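Local coordinates for N-acetylmuramoyl-L-alanine amidase domain-containing protein SAOUHSC_02979 (Staphylococcus aureus, PDB 5T1Q) that probably works as a secreted amidase on the bacterial cell wall, this chain holding its glucosaminidase-like part and its C-terminal CHAP domain, at residues 122-127 with 133-138; 9-14 with 110-115; 92-97 with 248-253; 187-190 with 194-197. One frame throughout, in Å; residues are numbered along the deposited sequence.

Interaction 1. Residues 122-127 with 133-138; sequences FNTLEA and YSINAG
The antiparallel beta hairpin of strands 119-128 and 131-140, part of the region assigned to the amidase and related in sequence to glucosaminidases, is zipped here by hydrogen-bonded pairs F122 with A137, T124 with I135 and E126 with Y133. Each pair exchanges two backbone bonds; the shortest runs from T124 N to I135 O at 2.8 Å. N123 with N136 and L125 with S134 are the non-hydrogen-bonded pairs between them, and their side chains lie on one face of the ribbon, while F122, T124, E126, Y133, I135 and A137 occupy the other.

On the latter face, CG of Y133 sits between its own backbone N and carbonyl carbon (chi1 63°), which lays the ring across E126. There E126 CB makes a CH-pi contact, 3.5 Å from the centroid of the Y133 ring. Next along, T124 and I135 run side by side, and T124 CG2 presses on I135 CG1 at a tight 3.5 Å. The carboxylate of E126 turns back so that OE2 touches I135 CD1, while OE1 bonds to T191.

Across the ribbon, N136 ND2 donates to N123 OD1 over 3.2 Å, a bent bond (138°) that arrives from above the carbonyl plane. A water gives N123 OD1 a second partner and also joins it to S134 OG, 2.8 Å from the water oxygen.

The E126 face is thus mostly carbon and ring contact, its polar groups bonded to T191, R32 and a water between A127 O and Y133 OH; the N123 face carries the amide, hydroxyl and water network.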
loop_
_atom_site.group_PDB
_atom_site.type_symbol
_atom_site.label_atom_id
_atom_site.label_comp_id
_atom_site.label_asym_id
_atom_site.label_seq_id
_atom_site.Cartn_x
_atom_site.Cartn_y
_atom_site.Cartn_z
ATOM N N PHE A 122 -16.342 -2.941 -1.029
ATOM C CA PHE A 122 -14.946 -3.201 -1.410
ATOM C C PHE A 122 -14.292 -4.197 -0.494
ATOM O O PHE A 122 -14.613 -4.268 0.696
ATOM C CB PHE A 122 -14.092 -1.927 -1.361
ATOM C CG PHE A 122 -14.090 -1.142 -2.632
ATOM C CD1 PHE A 122 -15.088 -0.220 -2.902
ATOM C CD2 PHE A 122 -13.072 -1.315 -3.560
ATOM C CE1 PHE A 122 -15.075 0.513 -4.080
ATOM C CE2 PHE A 122 -13.061 -0.596 -4.741
ATOM C CZ PHE A 122 -14.063 0.321 -5.000
ATOM N N ASN A 123 -13.380 -4.977 -1.073
ATOM C CA ASN A 123 -12.536 -5.870 -0.306
ATOM C C ASN A 123 -11.445 -4.960 0.239
ATOM O O ASN A 123 -10.929 -4.100 -0.477
ATOM C CB ASN A 123 -11.985 -6.985 -1.184
ATOM C CG ASN A 123 -13.076 -7.910 -1.663
ATOM O OD1 ASN A 123 -13.877 -8.412 -0.864
ATOM N ND2 ASN A 123 -13.128 -8.136 -2.961
ATOM N N THR A 124 -11.122 -5.117 1.510
ATOM C CA THR A 124 -10.170 -4.238 2.150
ATOM C C THR A 124 -9.222 -5.092 2.995
ATOM O O THR A 124 -9.647 -6.039 3.664
ATOM C CB THR A 124 -10.914 -3.121 2.942
ATOM O OG1 THR A 124 -10.000 -2.109 3.371
ATOM C CG2 THR A 124 -11.662 -3.674 4.129
ATOM N N LEU A 125 -7.936 -4.752 2.943
ATOM C CA LEU A 125 -6.910 -5.529 3.615
ATOM C C LEU A 125 -6.727 -5.122 5.063
ATOM O O LEU A 125 -6.698 -3.932 5.401
ATOM C CB LEU A 125 -5.590 -5.409 2.866
ATOM C CG LEU A 125 -5.646 -5.823 1.393
ATOM C CD1 LEU A 125 -4.358 -5.430 0.677
ATOM C CD2 LEU A 125 -5.932 -7.309 1.257
ATOM N N GLU A 126 -6.580 -6.127 5.907
ATOM C CA GLU A 126 -6.435 -5.943 7.325
ATOM C C GLU A 126 -5.239 -6.763 7.777
ATOM O O GLU A 126 -4.699 -7.589 7.023
ATOM C CB GLU A 126 -7.695 -6.459 8.031
ATOM C CG GLU A 126 -9.034 -5.890 7.549
ATOM C CD GLU A 126 -9.263 -4.430 7.908
ATOM O OE1 GLU A 126 -8.474 -3.847 8.685
ATOM O OE2 GLU A 126 -10.265 -3.858 7.421
ATOM N N ALA A 127 -4.835 -6.551 9.018
ATOM C CA ALA A 127 -3.710 -7.274 9.578
ATOM C C ALA A 127 -3.886 -7.487 11.079
ATOM O O ALA A 127 -4.427 -6.636 11.773
ATOM C CB ALA A 127 -2.421 -6.527 9.295
ATOM N N TYR A 133 -5.366 -10.561 6.223
ATOM C CA TYR A 133 -6.659 -11.060 5.805
ATOM C C TYR A 133 -7.415 -9.965 5.087
ATOM O O TYR A 133 -6.951 -8.836 4.993
ATOM C CB TYR A 133 -7.460 -11.626 6.980
ATOM C CG TYR A 133 -7.819 -10.634 8.054
ATOM C CD1 TYR A 133 -6.901 -10.294 9.039
ATOM C CD2 TYR A 133 -9.090 -10.067 8.117
ATOM C CE1 TYR A 133 -7.226 -9.404 10.051
ATOM C CE2 TYR A 133 -9.433 -9.174 9.132
ATOM C CZ TYR A 133 -8.495 -8.850 10.101
ATOM O OH TYR A 133 -8.798 -7.958 11.109
ATOM N N SER A 134 -8.576 -10.327 4.567
ATOM C CA SER A 134 -9.400 -9.425 3.805
ATOM C C SER A 134 -10.821 -9.521 4.306
ATOM O O SER A 134 -11.243 -10.571 4.776
ATOM C CB SER A 134 -9.356 -9.841 2.332
ATOM O OG SER A 134 -10.096 -8.952 1.515
ATOM N N ILE A 135 -11.538 -8.406 4.242
ATOM C CA ILE A 135 -12.963 -8.368 4.571
ATOM C C ILE A 135 -13.659 -7.552 3.500
ATOM O O ILE A 135 -13.058 -6.662 2.897
ATOM C CB ILE A 135 -13.278 -7.763 5.960
ATOM C CG1 ILE A 135 -12.817 -6.301 6.062
ATOM C CG2 ILE A 135 -12.669 -8.611 7.067
ATOM C CD1 ILE A 135 -13.298 -5.601 7.316
ATOM N N ASN A 136 -14.920 -7.884 3.255
ATOM C CA ASN A 136 -15.742 -7.183 2.300
ATOM C C ASN A 136 -16.628 -6.232 3.115
ATOM O O ASN A 136 -17.426 -6.685 3.937
ATOM C CB ASN A 136 -16.590 -8.189 1.526
ATOM C CG ASN A 136 -17.364 -7.553 0.392
ATOM O OD1 ASN A 136 -18.583 -7.597 0.374
ATOM N ND2 ASN A 136 -16.660 -6.943 -0.545
ATOM N N ALA A 137 -16.476 -4.926 2.906
ATOM C CA ALA A 137 -17.247 -3.938 3.656
ATOM C C ALA A 137 -17.743 -2.772 2.801
ATOM O O ALA A 137 -17.192 -2.482 1.736
ATOM C CB ALA A 137 -16.414 -3.413 4.814
ATOM N N GLY A 138 -18.784 -2.104 3.301
ATOM C CA GLY A 138 -19.375 -0.957 2.631
ATOM C C GLY A 138 -18.591 0.304 2.926
ATOM O O GLY A 138 -18.279 0.592 4.068
HETATM O O HOH W 1 -12.760 -9.745 1.246
HETATM O O HOH W 2 -6.888 -7.435 12.682
#

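Interaction 2. Residues 9-14 with 110-115; sequences QDELKH and GIKGAF
E11, on the short N-terminal helix 9-13, and K112, in the irregular loop ahead of strand 119-128, have CA atoms 12.2 Å apart, so the two backbones stay well separated and side chains must bridge the gap. They do so head-on, coming from opposite directions, in a salt bridge of 2.8 Å between E11 OE2 and K112 NZ. The ammonium group sits on the syn side of OE2, the side of the other carboxylate oxygen. E11 OE1 stays 3.5 Å from K112 NZ, too far to share the bond equally, and also lies 3.7 Å from K112 CE.

The two chains reach the meeting point differently. Beyond CG, E11 is fully extended, pushing its carboxylate straight out from the helix. K112 carries a single bend (chi3 62°), which steers CE and NZ onto the acid after the extended first half of the chain.

Both charged atoms are held a second time. K112 NZ also donates to the carbonyl of L6, and E11 OE2 also accepts from the backbone N of T8, so the chain leading into the helix takes part in the grip. With two acceptors identified for the ammonium and two donors for OE2, the pair should be held in direction as well as by charge; the mutual proximity probably stabilises the ionised forms.

Around the bridge, E11 packs on I135 and A137 of strand 131-140, and the loop of K112 runs beside the same strand, bonding to G138 and R140. The N-terminal helix thus lies against the hairpin, with K112 reaching in from the loop alongside.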
loop_
_atom_site.group_PDB
_atom_site.type_symbol
_atom_site.label_atom_id
_atom_site.label_comp_id
_atom_site.label_asym_id
_atom_site.label_seq_id
_atom_site.Cartn_x
_atom_site.Cartn_y
_atom_site.Cartn_z
ATOM N N GLN A 9 -17.861 -7.786 13.866
ATOM C CA GLN A 9 -17.993 -9.213 14.137
ATOM C C GLN A 9 -18.485 -9.969 12.898
ATOM O O GLN A 9 -17.976 -11.051 12.586
ATOM C CB GLN A 9 -18.937 -9.432 15.336
ATOM C CG GLN A 9 -19.244 -10.885 15.706
ATOM C CD GLN A 9 -18.016 -11.716 16.076
ATOM O OE1 GLN A 9 -16.890 -11.208 16.161
ATOM N NE2 GLN A 9 -18.237 -13.013 16.302
ATOM N N ASP A 10 -19.452 -9.380 12.188
ATOM C CA ASP A 10 -20.032 -9.994 10.985
ATOM C C ASP A 10 -19.011 -10.029 9.830
ATOM O O ASP A 10 -18.979 -10.983 9.048
ATOM C CB ASP A 10 -21.310 -9.241 10.575
ATOM C CG ASP A 10 -22.239 -10.075 9.688
ATOM O OD1 ASP A 10 -21.758 -10.753 8.756
ATOM O OD2 ASP A 10 -23.471 -10.038 9.923
ATOM N N GLU A 11 -18.178 -8.994 9.737
ATOM C CA GLU A 11 -17.135 -8.922 8.703
ATOM C C GLU A 11 -16.009 -9.931 8.951
ATOM O O GLU A 11 -15.453 -10.480 7.998
ATOM C CB GLU A 11 -16.568 -7.502 8.612
ATOM C CG GLU A 11 -17.551 -6.501 8.017
ATOM C CD GLU A 11 -17.162 -5.043 8.218
ATOM O OE1 GLU A 11 -17.849 -4.182 7.632
ATOM O OE2 GLU A 11 -16.198 -4.742 8.960
ATOM N N LEU A 12 -15.684 -10.167 10.224
ATOM C CA LEU A 12 -14.621 -11.113 10.603
ATOM C C LEU A 12 -14.993 -12.582 10.372
ATOM O O LEU A 12 -14.113 -13.405 10.091
ATOM C CB LEU A 12 -14.213 -10.920 12.070
ATOM C CG LEU A 12 -13.413 -9.670 12.435
ATOM C CD1 LEU A 12 -13.320 -9.520 13.946
ATOM C CD2 LEU A 12 -12.024 -9.726 11.821
ATOM N N LYS A 13 -16.277 -12.914 10.513
ATOM C CA LYS A 13 -16.739 -14.293 10.297
ATOM C C LYS A 13 -16.595 -14.721 8.836
ATOM O O LYS A 13 -16.320 -15.887 8.557
ATOM C CB LYS A 13 -18.189 -14.476 10.770
ATOM C CG LYS A 13 -18.332 -14.523 12.288
ATOM C CD LYS A 13 -19.778 -14.680 12.753
ATOM C CE LYS A 13 -20.605 -13.436 12.458
ATOM N NZ LYS A 13 -21.952 -13.491 13.075
ATOM N N HIS A 14 -16.768 -13.771 7.916
ATOM C CA HIS A 14 -16.625 -14.036 6.480
ATOM C C HIS A 14 -15.245 -13.646 5.923
ATOM O O HIS A 14 -15.063 -13.633 4.710
ATOM C CB HIS A 14 -17.735 -13.315 5.698
ATOM C CG HIS A 14 -19.095 -13.900 5.911
ATOM N ND1 HIS A 14 -19.847 -13.645 7.038
ATOM C CD2 HIS A 14 -19.839 -14.724 5.139
ATOM C CE1 HIS A 14 -20.995 -14.291 6.952
ATOM N NE2 HIS A 14 -21.015 -14.954 5.810
ATOM N N GLY A 110 -10.701 6.188 2.726
ATOM C CA GLY A 110 -11.095 4.830 3.099
ATOM C C GLY A 110 -12.047 4.785 4.283
ATOM O O GLY A 110 -11.928 3.923 5.157
ATOM N N ILE A 111 -12.998 5.712 4.310
ATOM C CA ILE A 111 -13.970 5.778 5.396
ATOM C C ILE A 111 -15.105 4.812 5.090
ATOM O O ILE A 111 -15.727 4.902 4.030
ATOM C CB ILE A 111 -14.523 7.202 5.594
ATOM C CG1 ILE A 111 -13.372 8.196 5.770
ATOM C CG2 ILE A 111 -15.451 7.257 6.811
ATOM C CD1 ILE A 111 -13.816 9.636 5.920
ATOM N N LYS A 112 -15.363 3.900 6.029
ATOM C CA LYS A 112 -16.427 2.897 5.901
ATOM C C LYS A 112 -17.812 3.476 6.216
ATOM O O LYS A 112 -17.918 4.532 6.828
ATOM C CB LYS A 112 -16.146 1.703 6.817
ATOM C CG LYS A 112 -14.961 0.845 6.371
ATOM C CD LYS A 112 -14.533 -0.174 7.425
ATOM C CE LYS A 112 -15.618 -1.183 7.750
ATOM N NZ LYS A 112 -15.168 -2.198 8.753
ATOM N N GLY A 113 -18.857 2.773 5.770
ATOM C CA GLY A 113 -20.247 3.172 5.995
ATOM C C GLY A 113 -20.927 3.680 4.726
ATOM O O GLY A 113 -20.685 3.172 3.626
ATOM N N ALA A 114 -21.793 4.676 4.898
ATOM C CA ALA A 114 -22.518 5.299 3.793
ATOM C C ALA A 114 -22.567 6.810 4.001
ATOM O O ALA A 114 -22.464 7.291 5.126
ATOM C CB ALA A 114 -23.919 4.732 3.700
ATOM N N PHE A 115 -22.676 7.549 2.899
ATOM C CA PHE A 115 -22.744 9.011 2.934
ATOM C C PHE A 115 -24.011 9.450 2.221
ATOM O O PHE A 115 -24.165 9.211 1.020
ATOM C CB PHE A 115 -21.521 9.610 2.252
ATOM C CG PHE A 115 -21.551 11.112 2.155
ATOM C CD1 PHE A 115 -21.132 11.902 3.217
ATOM C CD2 PHE A 115 -21.990 11.737 0.992
ATOM C CE1 PHE A 115 -21.154 13.284 3.127
ATOM C CE2 PHE A 115 -22.010 13.119 0.894
ATOM C CZ PHE A 115 -21.593 13.894 1.964
#

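Interaction 3. Residues 92-97 with 248-253; sequences ESDSGR and YPHGQC
D94 meets H250 where the end of helix 82-93, in the lysozyme-clan glucosaminidase region, faces the loop that leads into helix 253-262 of the CHAP domain. D94 opens a type I' turn ending at R97, and H250 lies in the type II turn from P249 to Q252.

The tight part is the first turn. R97 folds back and holds D94 side-on with two nitrogens, NH2 taking the carboxylate in a salt bridge while NE bonds to the carbonyl. That carbonyl oxygen is gripped twice, because R97 N reaches it from the opposite face of its plane. S93 OG adds an ST motif by accepting from G96 N at 3.0 Å.

Across the domain boundary the fit is looser. D94 and H250 have CA atoms 9.7 Å apart, and only the side-chain ends meet, the carboxylate and imidazole planes turned 48° to each other, at an angle too poor for a hydrogen bond. The H250 ring also meets W255 of the following helix, which begins at C253, a residue that touches H314 and may belong with it to a cysteine-histidine pair as in other CHAP domains.

CG of D94 lies opposite its backbone N (chi1 -176°), carrying the carboxylate toward H250. R97 NH2 binds D94 OD1 at 2.8 Å, whereas D94 OD2 merely lies 3.1 Å from H250 NE2, a nitrogen hydrogen-bonded to another group.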
loop_
_atom_site.group_PDB
_atom_site.type_symbol
_atom_site.label_atom_id
_atom_site.label_comp_id
_atom_site.label_asym_id
_atom_site.label_seq_id
_atom_site.Cartn_x
_atom_site.Cartn_y
_atom_site.Cartn_z
ATOM N N GLU A 92 -4.438 5.881 2.069
ATOM C CA GLU A 92 -5.711 5.189 1.873
ATOM C C GLU A 92 -6.193 5.107 0.428
ATOM O O GLU A 92 -6.925 4.186 0.093
ATOM C CB GLU A 92 -6.807 5.850 2.737
ATOM C CG GLU A 92 -6.534 5.824 4.240
ATOM C CD GLU A 92 -6.660 4.450 4.878
ATOM O OE1 GLU A 92 -7.340 3.551 4.315
ATOM O OE2 GLU A 92 -6.097 4.267 5.986
ATOM N N SER A 93 -5.828 6.075 -0.412
ATOM C CA SER A 93 -6.250 6.080 -1.831
ATOM C C SER A 93 -5.142 5.702 -2.812
ATOM O O SER A 93 -5.378 5.685 -4.028
ATOM C CB SER A 93 -6.713 7.476 -2.218
ATOM O OG SER A 93 -5.616 8.366 -2.288
ATOM N N ASP A 94 -3.943 5.431 -2.294
ATOM C CA ASP A 94 -2.746 5.150 -3.114
ATOM C C ASP A 94 -2.503 6.311 -4.080
ATOM O O ASP A 94 -2.423 6.130 -5.289
ATOM C CB ASP A 94 -2.826 3.818 -3.876
ATOM C CG ASP A 94 -1.526 3.507 -4.653
ATOM O OD1 ASP A 94 -0.443 3.992 -4.245
ATOM O OD2 ASP A 94 -1.590 2.814 -5.693
ATOM N N SER A 95 -2.412 7.504 -3.514
ATOM C CA SER A 95 -2.192 8.732 -4.275
ATOM C C SER A 95 -3.235 8.947 -5.368
ATOM O O SER A 95 -2.910 9.354 -6.474
ATOM C CB SER A 95 -0.785 8.725 -4.852
ATOM O OG SER A 95 0.163 8.497 -3.808
ATOM N N GLY A 96 -4.485 8.647 -5.034
ATOM C CA GLY A 96 -5.617 8.847 -5.935
ATOM C C GLY A 96 -5.909 7.751 -6.939
ATOM O O GLY A 96 -6.903 7.835 -7.649
ATOM N N ARG A 97 -5.082 6.704 -6.967
ATOM C CA ARG A 97 -5.225 5.623 -7.962
ATOM C C ARG A 97 -6.253 4.535 -7.640
ATOM O O ARG A 97 -6.708 3.851 -8.539
ATOM C CB ARG A 97 -3.850 5.004 -8.243
ATOM C CG ARG A 97 -2.913 6.022 -8.882
ATOM C CD ARG A 97 -1.478 5.552 -9.083
ATOM N NE ARG A 97 -0.797 5.272 -7.824
ATOM C CZ ARG A 97 0.518 5.106 -7.683
ATOM N NH1 ARG A 97 1.346 5.258 -8.714
ATOM N NH2 ARG A 97 1.026 4.830 -6.478
ATOM N N TYR A 248 -3.222 -7.829 -11.749
ATOM C CA TYR A 248 -3.323 -8.555 -10.469
ATOM C C TYR A 248 -3.696 -7.550 -9.353
ATOM O O TYR A 248 -3.379 -6.366 -9.467
ATOM C CB TYR A 248 -1.993 -9.278 -10.140
ATOM C CG TYR A 248 -1.569 -10.271 -11.211
ATOM C CD1 TYR A 248 -2.108 -11.552 -11.247
ATOM C CD2 TYR A 248 -0.665 -9.911 -12.220
ATOM C CE1 TYR A 248 -1.760 -12.452 -12.236
ATOM C CE2 TYR A 248 -0.301 -10.817 -13.222
ATOM C CZ TYR A 248 -0.852 -12.077 -13.219
ATOM O OH TYR A 248 -0.521 -12.982 -14.188
ATOM N N PRO A 249 -4.385 -8.009 -8.283
ATOM C CA PRO A 249 -4.773 -7.099 -7.188
ATOM C C PRO A 249 -3.583 -6.319 -6.634
ATOM O O PRO A 249 -2.567 -6.901 -6.270
ATOM C CB PRO A 249 -5.334 -8.045 -6.132
ATOM C CG PRO A 249 -5.847 -9.204 -6.907
ATOM C CD PRO A 249 -4.903 -9.375 -8.053
ATOM N N HIS A 250 -3.730 -5.006 -6.599
ATOM C CA HIS A 250 -2.683 -4.110 -6.162
ATOM C C HIS A 250 -1.940 -4.521 -4.887
ATOM O O HIS A 250 -2.551 -4.866 -3.874
ATOM C CB HIS A 250 -3.265 -2.715 -5.970
ATOM C CG HIS A 250 -2.227 -1.661 -5.811
ATOM N ND1 HIS A 250 -1.760 -1.255 -4.579
ATOM C CD2 HIS A 250 -1.546 -0.943 -6.732
ATOM C CE1 HIS A 250 -0.833 -0.332 -4.751
ATOM N NE2 HIS A 250 -0.691 -0.118 -6.046
ATOM N N GLY A 251 -0.609 -4.467 -4.965
ATOM C CA GLY A 251 0.243 -4.787 -3.821
ATOM C C GLY A 251 0.524 -6.249 -3.524
ATOM O O GLY A 251 1.478 -6.544 -2.825
ATOM N N GLN A 252 -0.281 -7.172 -4.039
ATOM C CA GLN A 252 -0.047 -8.607 -3.752
ATOM C C GLN A 252 1.231 -9.112 -4.434
ATOM O O GLN A 252 1.810 -8.408 -5.269
ATOM C CB GLN A 252 -1.272 -9.429 -4.138
ATOM C CG GLN A 252 -2.502 -9.004 -3.351
ATOM C CD GLN A 252 -2.316 -9.178 -1.849
ATOM O OE1 GLN A 252 -1.856 -10.219 -1.388
ATOM N NE2 GLN A 252 -2.655 -8.155 -1.087
ATOM N N CYS A 253 1.678 -10.311 -4.072
ATOM C CA CYS A 253 2.956 -10.825 -4.586
ATOM C C CYS A 253 2.984 -10.906 -6.101
ATOM O O CYS A 253 3.996 -10.650 -6.712
ATOM C CB CYS A 253 3.311 -12.174 -3.977
ATOM S SG CYS A 253 2.131 -13.510 -4.273
#

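Interaction 4. Residues 187-190 with 194-197; sequences KTYA and NYAK
Y195, at the start of helix 195-205, reaches back over the preceding loop to touch A190 and Y189. From CB the chain swings CG to the side opposite its backbone N (chi1 -157°), carrying the ring off the helix toward 187-190. A190 is met first. Its methyl lies over one face of the ring, displaced toward the rim, and A190 CB is 4.1 Å from Y195 CG. It comes nearest at Y195 CD1, 3.7 Å from A190 CB, and Y195 CE1 is almost as near to the same methyl. The result is a CH-pi contact, with A190 CB 3.9 Å from the Y195 ring centroid and 22° off the ring normal.

Farther out, the second tyrosine takes over. Y195 CZ approaches Y189 CD2 at 4.0 Å. The phenol oxygen comes closer still, Y195 OH lying 3.4 Å from Y189 CD2. Y189 CE2 follows at 3.6 Å from Y195 OH. The two side chains cross at a slant, and it is the oxygen rather than a full ring that leans on Y189.

That oxygen is not left to carbon neighbours: it bonds to E92 OE2 and to Q88 NE2, two partners that hold the phenol oxygen in place and satisfy a buried polar atom. Y189 in turn sends its own hydroxyl to the carbonyl of F109.

The contact lies against helix 82-93, whose Q88, L91 and E92 pack on the two tyrosines. It thereby seats the loop between helices 178-185 and 195-205 on that helix, with I111 of a neighbouring loop touching Y189.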
loop_
_atom_site.group_PDB
_atom_site.type_symbol
_atom_site.label_atom_id
_atom_site.label_comp_id
_atom_site.label_asym_id
_atom_site.label_seq_id
_atom_site.Cartn_x
_atom_site.Cartn_y
_atom_site.Cartn_z
ATOM N N LYS A 187 -4.437 2.821 16.323
ATOM C CA LYS A 187 -5.412 1.787 16.718
ATOM C C LYS A 187 -6.866 2.211 16.635
ATOM O O LYS A 187 -7.757 1.427 16.938
ATOM C CB LYS A 187 -5.050 1.260 18.121
ATOM C CG LYS A 187 -3.808 0.370 18.072
ATOM C CD LYS A 187 -3.023 0.272 19.370
ATOM C CE LYS A 187 -1.673 -0.396 19.094
ATOM N NZ LYS A 187 -0.754 -0.416 20.264
ATOM N N THR A 188 -7.111 3.426 16.161
ATOM C CA THR A 188 -8.463 3.955 16.065
ATOM C C THR A 188 -8.974 4.090 14.627
ATOM O O THR A 188 -10.173 4.284 14.416
ATOM C CB THR A 188 -8.517 5.337 16.731
ATOM O OG1 THR A 188 -7.559 6.197 16.108
ATOM C CG2 THR A 188 -8.199 5.231 18.215
ATOM N N TYR A 189 -8.074 3.993 13.651
ATOM C CA TYR A 189 -8.437 4.190 12.254
ATOM C C TYR A 189 -8.204 2.967 11.373
ATOM O O TYR A 189 -8.975 2.731 10.439
ATOM C CB TYR A 189 -7.642 5.360 11.692
ATOM C CG TYR A 189 -8.292 6.015 10.500
ATOM C CD1 TYR A 189 -9.217 7.038 10.680
ATOM C CD2 TYR A 189 -7.999 5.611 9.199
ATOM C CE1 TYR A 189 -9.817 7.654 9.594
ATOM C CE2 TYR A 189 -8.601 6.215 8.110
ATOM C CZ TYR A 189 -9.511 7.240 8.316
ATOM O OH TYR A 189 -10.115 7.860 7.252
ATOM N N ALA A 190 -7.140 2.213 11.661
ATOM C CA ALA A 190 -6.776 1.030 10.875
ATOM C C ALA A 190 -6.204 -0.083 11.735
ATOM O O ALA A 190 -5.794 0.136 12.882
ATOM C CB ALA A 190 -5.765 1.417 9.806
ATOM N N ASN A 194 1.642 -0.885 11.317
ATOM C CA ASN A 194 2.675 0.075 10.930
ATOM C C ASN A 194 2.041 1.373 10.457
ATOM O O ASN A 194 2.713 2.186 9.840
ATOM C CB ASN A 194 3.544 -0.491 9.799
ATOM C CG ASN A 194 4.335 -1.713 10.212
ATOM O OD1 ASN A 194 4.370 -2.704 9.488
ATOM N ND2 ASN A 194 4.985 -1.646 11.359
ATOM N N TYR A 195 0.766 1.589 10.782
ATOM C CA TYR A 195 0.053 2.762 10.280
ATOM C C TYR A 195 0.769 4.095 10.577
ATOM O O TYR A 195 1.014 4.888 9.650
ATOM C CB TYR A 195 -1.386 2.784 10.808
ATOM C CG TYR A 195 -2.336 3.606 9.958
ATOM C CD1 TYR A 195 -2.743 3.149 8.707
ATOM C CD2 TYR A 195 -2.879 4.799 10.428
ATOM C CE1 TYR A 195 -3.624 3.878 7.925
ATOM C CE2 TYR A 195 -3.760 5.541 9.649
ATOM C CZ TYR A 195 -4.135 5.080 8.404
ATOM O OH TYR A 195 -5.022 5.821 7.639
ATOM N N ALA A 196 1.160 4.308 11.835
ATOM C CA ALA A 196 1.822 5.559 12.232
ATOM C C ALA A 196 3.143 5.771 11.503
ATOM O O ALA A 196 3.391 6.855 10.968
ATOM C CB ALA A 196 2.049 5.606 13.741
ATOM N N LYS A 197 3.987 4.744 11.472
ATOM C CA LYS A 197 5.273 4.861 10.785
ATOM C C LYS A 197 5.103 5.129 9.285
ATOM O O LYS A 197 5.915 5.820 8.682
ATOM C CB LYS A 197 6.188 3.663 11.056
ATOM C CG LYS A 197 6.676 3.598 12.507
ATOM C CD LYS A 197 8.023 2.903 12.655
ATOM C CE LYS A 197 8.038 1.469 12.134
ATOM N NZ LYS A 197 7.203 0.540 12.945
#

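In the fold
From the N terminus, interaction 2 opens at helix 9-13, and its loop closes at 110-115, just before the hairpin. Interaction 3 opens inside that loop, at 92-97, but closes only at 248-253, so interactions 2 and 3 cross. Interactions 1 and 4, both short-range, follow interaction 2 in series and are nested within the loop of interaction 3. Helix 9-13 and the 110-115 loop border the hairpin of interaction 1. The hairpin touches the CHAP side through L125 and Q252. E92 connects interaction 3 with the tyrosines of interaction 4, whereas interaction 3 itself joins the glucosaminidase region to the CHAP domain.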